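Local coordinates for protein acetylacetone-cleaving enzyme (Acinetobacter johnsonii, PDB 3BAL) that cleaves acetylacetone with molecular oxygen into methylglyoxal and acetate, as an iron-dependent homotetrameric dioxygenase of the cupin fold, at residues A[15-18]-A[19-22]; A[140-143]-A[144-148]. All blocks are in the same frame, centred on the assembly; numbering follows the deposited sequence.

Interactions 1 and 2 are both short-range, one closing the turn at residues 15-22 and the other building the C-terminal helix at 140-148, yet they meet although the chain between them makes up nearly the whole cupin barrel. Their centres lie about 15 Å apart. The indole of W145 bridges the gap: its CH2 approaches the carbonyl O of N20 to 3.1 Å, and its CZ3 packs on CG2 of V22 at 3.6 Å. Neither takes part in the metal site, where H62, H64 and H104 hold a zinc ion in this crystal; the side chain of A141 is about 13 Å from that ion.

Interaction 1. Residues A[15-18]-A[19-22]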
ATOM      1  N   LYS A  15      14.634  -0.742  19.684  1.00 15.41           N
ATOM      2  CA  LYS A  15      16.057  -0.423  19.773  1.00 17.34           C
ATOM      3  C   LYS A  15      16.817  -1.528  19.036  1.00 17.97           C
ATOM      4  O   LYS A  15      16.529  -2.710  19.220  1.00 18.48           O
ATOM      5  CB  LYS A  15      16.521  -0.374  21.235  1.00 20.30           C
ATOM      6  CG  LYS A  15      17.994   0.024  21.435  1.00 20.54           C
ATOM      7  CD  LYS A  15      18.263   1.458  20.968  1.00 23.65           C
ATOM      8  CE  LYS A  15      19.727   1.877  21.164  1.00 24.81           C
ATOM      9  NZ  LYS A  15      20.707   1.074  20.362  1.00 23.92           N
ATOM     10  N   ILE A  16      17.775  -1.151  18.197  1.00 17.56           N
ATOM     11  CA  ILE A  16      18.548  -2.136  17.450  1.00 17.68           C
ATOM     12  C   ILE A  16      19.863  -2.420  18.175  1.00 18.63           C
ATOM     13  O   ILE A  16      20.784  -1.600  18.156  1.00 18.89           O
ATOM     14  CB  ILE A  16      18.836  -1.630  16.026  1.00 18.16           C
ATOM     15  CG1 ILE A  16      17.511  -1.303  15.327  1.00 18.60           C
ATOM     16  CG2 ILE A  16      19.638  -2.678  15.245  1.00 18.15           C
ATOM     17  CD1 ILE A  16      17.659  -0.634  13.970  1.00 19.38           C
ATOM     18  N   SER A  17      19.949  -3.589  18.802  1.00 18.06           N
ATOM     19  CA  SER A  17      21.139  -3.972  19.557  1.00 18.90           C
ATOM     20  C   SER A  17      21.946  -5.062  18.861  1.00 18.42           C
ATOM     21  O   SER A  17      21.390  -5.913  18.167  1.00 17.78           O
ATOM     22  CB  SER A  17      20.724  -4.453  20.947  1.00 19.20           C
ATOM     23  OG  SER A  17      19.813  -3.539  21.534  1.00 20.15           O
ATOM     24  N   ASP A  18      23.260  -5.039  19.053  1.00 17.59           N
ATOM     25  CA  ASP A  18      24.120  -6.032  18.431  1.00 20.14           C
ATOM     26  C   ASP A  18      23.751  -7.437  18.864  1.00 21.84           C
ATOM     27  O   ASP A  18      23.812  -8.375  18.072  1.00 20.88           O
ATOM     28  CB  ASP A  18      25.582  -5.766  18.774  1.00 20.38           C
ATOM     29  CG  ASP A  18      26.129  -4.567  18.047  1.00 24.20           C
ATOM     30  OD1 ASP A  18      25.518  -4.175  17.025  1.00 24.16           O
ATOM     31  OD2 ASP A  18      27.170  -4.026  18.480  1.00 24.61           O
ATOM     32  N   ASN A  19      23.355  -7.560  20.127  1.00 23.87           N
ATOM     33  CA  ASN A  19      22.976  -8.833  20.729  1.00 26.20           C
ATOM     34  C   ASN A  19      21.805  -9.557  20.087  1.00 24.38           C
ATOM     35  O   ASN A  19      21.641 -10.754  20.302  1.00 24.94           O
ATOM     36  CB  ASN A  19      22.642  -8.622  22.205  1.00 30.97           C
ATOM     37  CG  ASN A  19      23.846  -8.243  23.022  1.00 38.71           C
ATOM     38  OD1 ASN A  19      23.725  -7.903  24.204  1.00 43.85           O
ATOM     39  ND2 ASN A  19      25.030  -8.305  22.404  1.00 40.21           N
ATOM     40  N   ASN A  20      20.992  -8.847  19.312  1.00 22.50           N
ATOM     41  CA  ASN A  20      19.823  -9.465  18.701  1.00 21.26           C
ATOM     42  C   ASN A  20      19.930  -9.927  17.260  1.00 20.34           C
ATOM     43  O   ASN A  20      18.951 -10.409  16.692  1.00 20.35           O
ATOM     44  CB  ASN A  20      18.610  -8.551  18.858  1.00 21.46           C
ATOM     45  CG  ASN A  20      18.184  -8.420  20.298  1.00 23.17           C
ATOM     46  OD1 ASN A  20      18.386  -9.341  21.099  1.00 22.83           O
ATOM     47  ND2 ASN A  20      17.580  -7.292  20.641  1.00 22.09           N
ATOM     48  N   TYR A  21      21.103  -9.787  16.658  1.00 19.64           N
ATOM     49  CA  TYR A  21      21.275 -10.263  15.299  1.00 20.26           C
ATOM     50  C   TYR A  21      21.418 -11.784  15.386  1.00 21.01           C
ATOM     51  O   TYR A  21      22.149 -12.292  16.238  1.00 20.75           O
ATOM     52  CB  TYR A  21      22.524  -9.653  14.658  1.00 18.62           C
ATOM     53  CG  TYR A  21      22.348  -8.219  14.175  1.00 19.71           C
ATOM     54  CD1 TYR A  21      22.626  -7.127  15.009  1.00 18.01           C
ATOM     55  CD2 TYR A  21      21.906  -7.955  12.873  1.00 18.03           C
ATOM     56  CE1 TYR A  21      22.475  -5.814  14.556  1.00 15.31           C
ATOM     57  CE2 TYR A  21      21.748  -6.650  12.412  1.00 17.40           C
ATOM     58  CZ  TYR A  21      22.035  -5.584  13.258  1.00 17.38           C
ATOM     59  OH  TYR A  21      21.882  -4.297  12.787  1.00 17.47           O
ATOM     60  N   VAL A  22      20.702 -12.506  14.527  1.00 20.10           N
ATOM     61  CA  VAL A  22      20.771 -13.968  14.505  1.00 19.40           C
ATOM     62  C   VAL A  22      21.152 -14.433  13.098  1.00 20.65           C
ATOM     63  O   VAL A  22      20.992 -13.691  12.127  1.00 17.68           O
ATOM     64  CB  VAL A  22      19.407 -14.625  14.880  1.00 18.76           C
ATOM     65  CG1 VAL A  22      19.008 -14.238  16.287  1.00 18.66           C
ATOM     66  CG2 VAL A  22      18.326 -14.225  13.879  1.00 16.74           C
TER
HETATM   67  O   HOH W   1      17.614  -5.235  18.641  1.00 15.75           O
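The amide of N20 donates to the carbonyl O of S17, N to O 3.2 Å, with an N-H...O angle of 162°. The donor stands well above the carbonyl plane of S17, as the tight single turn of 3-10 helix at residues 18-20 brings it in over the peptide. A second, weak bond of the same i to i+3 spacing follows from Y21 N to D18 O at 3.4 Å. A water between K15, S17 and N20 is held at three points: it is placed to donate to K15 O and accepts from S17 N and from the side-chain ND2 of N20, the last at 2.9 Å. It thereby ties the incoming backbone to the N20 amide, whose OD1 is held in turn by K149 NZ, so both ends of this side chain are engaged.

Packing centres on Y21. With CG beside its own backbone N (chi1 -78°), the ring folds back along the turn; CD1 lies 3.5 Å from D18 O, which sits at the ring edge near its plane, while S17 O approaches obliquely. The hydroxyl end reaches I16, whose CG2 comes to 3.7 Å from Y21 OH, the two side chains crossing at an angle.

The turn links strand 12-15 to strand 22-23. I16, N20 and Y21 all touch Q36 of strand 34-41, and Y21 extends to I50 and N52 of strand 46-53. K15 pairs in an antiparallel beta ladder with a strand of a second subunit, so the sheet runs on across the interface, and V22 enters the sheet by pairing with W35.

Interaction 2. Residues A[140-143]-A[144-148]; sequences EAQG and AWLAT
Successive turns of the C-terminal alpha-helix 138-148 meet here, E140-G143 and A144-T148 joined by i to i+4 bonds, with the helix packed against strands 22-23 and 34-41 of the jelly roll. Four backbone bonds join the turns: A144 N to E140 O, W145 N to A141 O, L146 N to Q142 O and A147 N to G143 O. The L146 bond is 2.9 Å from N to Q142 O and nearly straight at 173°, whereas the one from A147 N to G143 O is more bent at 143°.

Among side chains, Q142 and L146 lie alongside one another and point the same way, CG of Q142 resting 3.7 Å from CD1 of L146. Q142 is extended, with CG anti to its backbone N (chi1 173°), which carries the amide out to a third subunit. There OE1 bonds to the hydroxyl of Y3 and NE2 to the carbonyl of K6, so both polar ends of this amide are satisfied across the interface.

W145 starts close to the preceding turn, its CB 3.3 Å from A141 O, but its indole leads away from the helix. The ring settles on Q36 and L37 of strand 34-41 and makes an edge-to-face contact with Y3 of the third subunit. W145 thus touches both its own sheet and the third subunit. A144 O accepts two bonds from T148, the last residue of the helix: from T148 N at 3.1 Å and from the hydroxyl OG1 of T148 at 2.9 Å.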
ATOM      1  N   GLU A 140       6.202 -15.686   7.036  1.00 12.43           N
ATOM      2  CA  GLU A 140       7.316 -16.617   6.957  1.00 13.37           C
ATOM      3  C   GLU A 140       8.587 -16.033   7.579  1.00 14.02           C
ATOM      4  O   GLU A 140       9.376 -16.759   8.195  1.00 13.95           O
ATOM      5  CB  GLU A 140       7.581 -17.007   5.500  1.00 14.26           C
ATOM      6  CG  GLU A 140       6.469 -17.821   4.832  1.00 17.24           C
ATOM      7  CD  GLU A 140       5.213 -17.013   4.542  1.00 20.42           C
ATOM      8  OE1 GLU A 140       5.312 -15.781   4.364  1.00 19.89           O
ATOM      9  OE2 GLU A 140       4.119 -17.615   4.470  1.00 23.17           O
ATOM     10  N   ALA A 141       8.789 -14.726   7.413  1.00 14.27           N
ATOM     11  CA  ALA A 141       9.958 -14.047   7.977  1.00 14.11           C
ATOM     12  C   ALA A 141       9.862 -14.009   9.505  1.00 14.70           C
ATOM     13  O   ALA A 141      10.856 -14.219  10.206  1.00 15.49           O
ATOM     14  CB  ALA A 141      10.063 -12.627   7.418  1.00 13.17           C
ATOM     15  N   GLN A 142       8.669 -13.741  10.024  1.00 15.58           N
ATOM     16  CA  GLN A 142       8.491 -13.707  11.470  1.00 17.62           C
ATOM     17  C   GLN A 142       8.713 -15.110  12.045  1.00 18.60           C
ATOM     18  O   GLN A 142       9.300 -15.260  13.113  1.00 20.74           O
ATOM     19  CB  GLN A 142       7.087 -13.200  11.838  1.00 17.55           C
ATOM     20  CG  GLN A 142       6.768 -13.310  13.331  1.00 18.66           C
ATOM     21  CD  GLN A 142       5.431 -12.703  13.708  1.00 19.09           C
ATOM     22  OE1 GLN A 142       5.336 -11.508  14.014  1.00 18.94           O
ATOM     23  NE2 GLN A 142       4.382 -13.521  13.681  1.00 19.38           N
ATOM     24  N   GLY A 143       8.248 -16.132  11.330  1.00 18.72           N
ATOM     25  CA  GLY A 143       8.427 -17.498  11.793  1.00 18.10           C
ATOM     26  C   GLY A 143       9.892 -17.892  11.920  1.00 18.02           C
ATOM     27  O   GLY A 143      10.292 -18.519  12.901  1.00 16.84           O
ATOM     28  N   ALA A 144      10.690 -17.527  10.920  1.00 18.02           N
ATOM     29  CA  ALA A 144      12.116 -17.831  10.908  1.00 17.66           C
ATOM     30  C   ALA A 144      12.850 -17.042  11.987  1.00 19.73           C
ATOM     31  O   ALA A 144      13.788 -17.544  12.609  1.00 19.80           O
ATOM     32  CB  ALA A 144      12.709 -17.507   9.541  1.00 15.64           C
ATOM     33  N   TRP A 145      12.418 -15.802  12.190  1.00 19.47           N
ATOM     34  CA  TRP A 145      13.011 -14.915  13.176  1.00 21.10           C
ATOM     35  C   TRP A 145      12.812 -15.420  14.602  1.00 22.83           C
ATOM     36  O   TRP A 145      13.770 -15.539  15.364  1.00 20.80           O
ATOM     37  CB  TRP A 145      12.403 -13.514  13.027  1.00 21.59           C
ATOM     38  CG  TRP A 145      12.637 -12.607  14.202  1.00 21.55           C
ATOM     39  CD1 TRP A 145      11.693 -12.120  15.058  1.00 22.03           C
ATOM     40  CD2 TRP A 145      13.889 -12.058  14.634  1.00 19.29           C
ATOM     41  NE1 TRP A 145      12.276 -11.297  15.994  1.00 20.51           N
ATOM     42  CE2 TRP A 145      13.623 -11.241  15.757  1.00 19.70           C
ATOM     43  CE3 TRP A 145      15.210 -12.176  14.180  1.00 19.34           C
ATOM     44  CZ2 TRP A 145      14.630 -10.542  16.435  1.00 19.05           C
ATOM     45  CZ3 TRP A 145      16.213 -11.479  14.854  1.00 18.66           C
ATOM     46  CH2 TRP A 145      15.915 -10.672  15.969  1.00 17.98           C
ATOM     47  N   LEU A 146      11.561 -15.716  14.951  1.00 24.80           N
ATOM     48  CA  LEU A 146      11.202 -16.199  16.284  1.00 25.54           C
ATOM     49  C   LEU A 146      11.721 -17.601  16.570  1.00 26.83           C
ATOM     50  O   LEU A 146      12.006 -17.938  17.715  1.00 28.66           O
ATOM     51  CB  LEU A 146       9.685 -16.192  16.449  1.00 25.08           C
ATOM     52  CG  LEU A 146       8.965 -14.849  16.329  1.00 24.14           C
ATOM     53  CD1 LEU A 146       7.465 -15.061  16.478  1.00 25.77           C
ATOM     54  CD2 LEU A 146       9.476 -13.900  17.390  1.00 24.61           C
ATOM     55  N   ALA A 147      11.825 -18.416  15.527  1.00 28.09           N
ATOM     56  CA  ALA A 147      12.313 -19.778  15.668  1.00 30.18           C
ATOM     57  C   ALA A 147      13.804 -19.777  15.973  1.00 31.91           C
ATOM     58  O   ALA A 147      14.276 -20.530  16.826  1.00 34.13           O
ATOM     59  CB  ALA A 147      12.043 -20.562  14.396  1.00 30.17           C
ATOM     60  N   THR A 148      14.542 -18.919  15.277  1.00 32.71           N
ATOM     61  CA  THR A 148      15.982 -18.811  15.465  1.00 34.42           C
ATOM     62  C   THR A 148      16.284 -18.031  16.736  1.00 36.15           C
ATOM     63  O   THR A 148      17.175 -18.389  17.507  1.00 36.21           O
ATOM     64  CB  THR A 148      16.639 -18.094  14.266  1.00 33.84           C
ATOM     65  OG1 THR A 148      16.352 -18.822  13.064  1.00 34.73           O
ATOM     66  CG2 THR A 148      18.150 -18.003  14.453  1.00 31.33           C
TER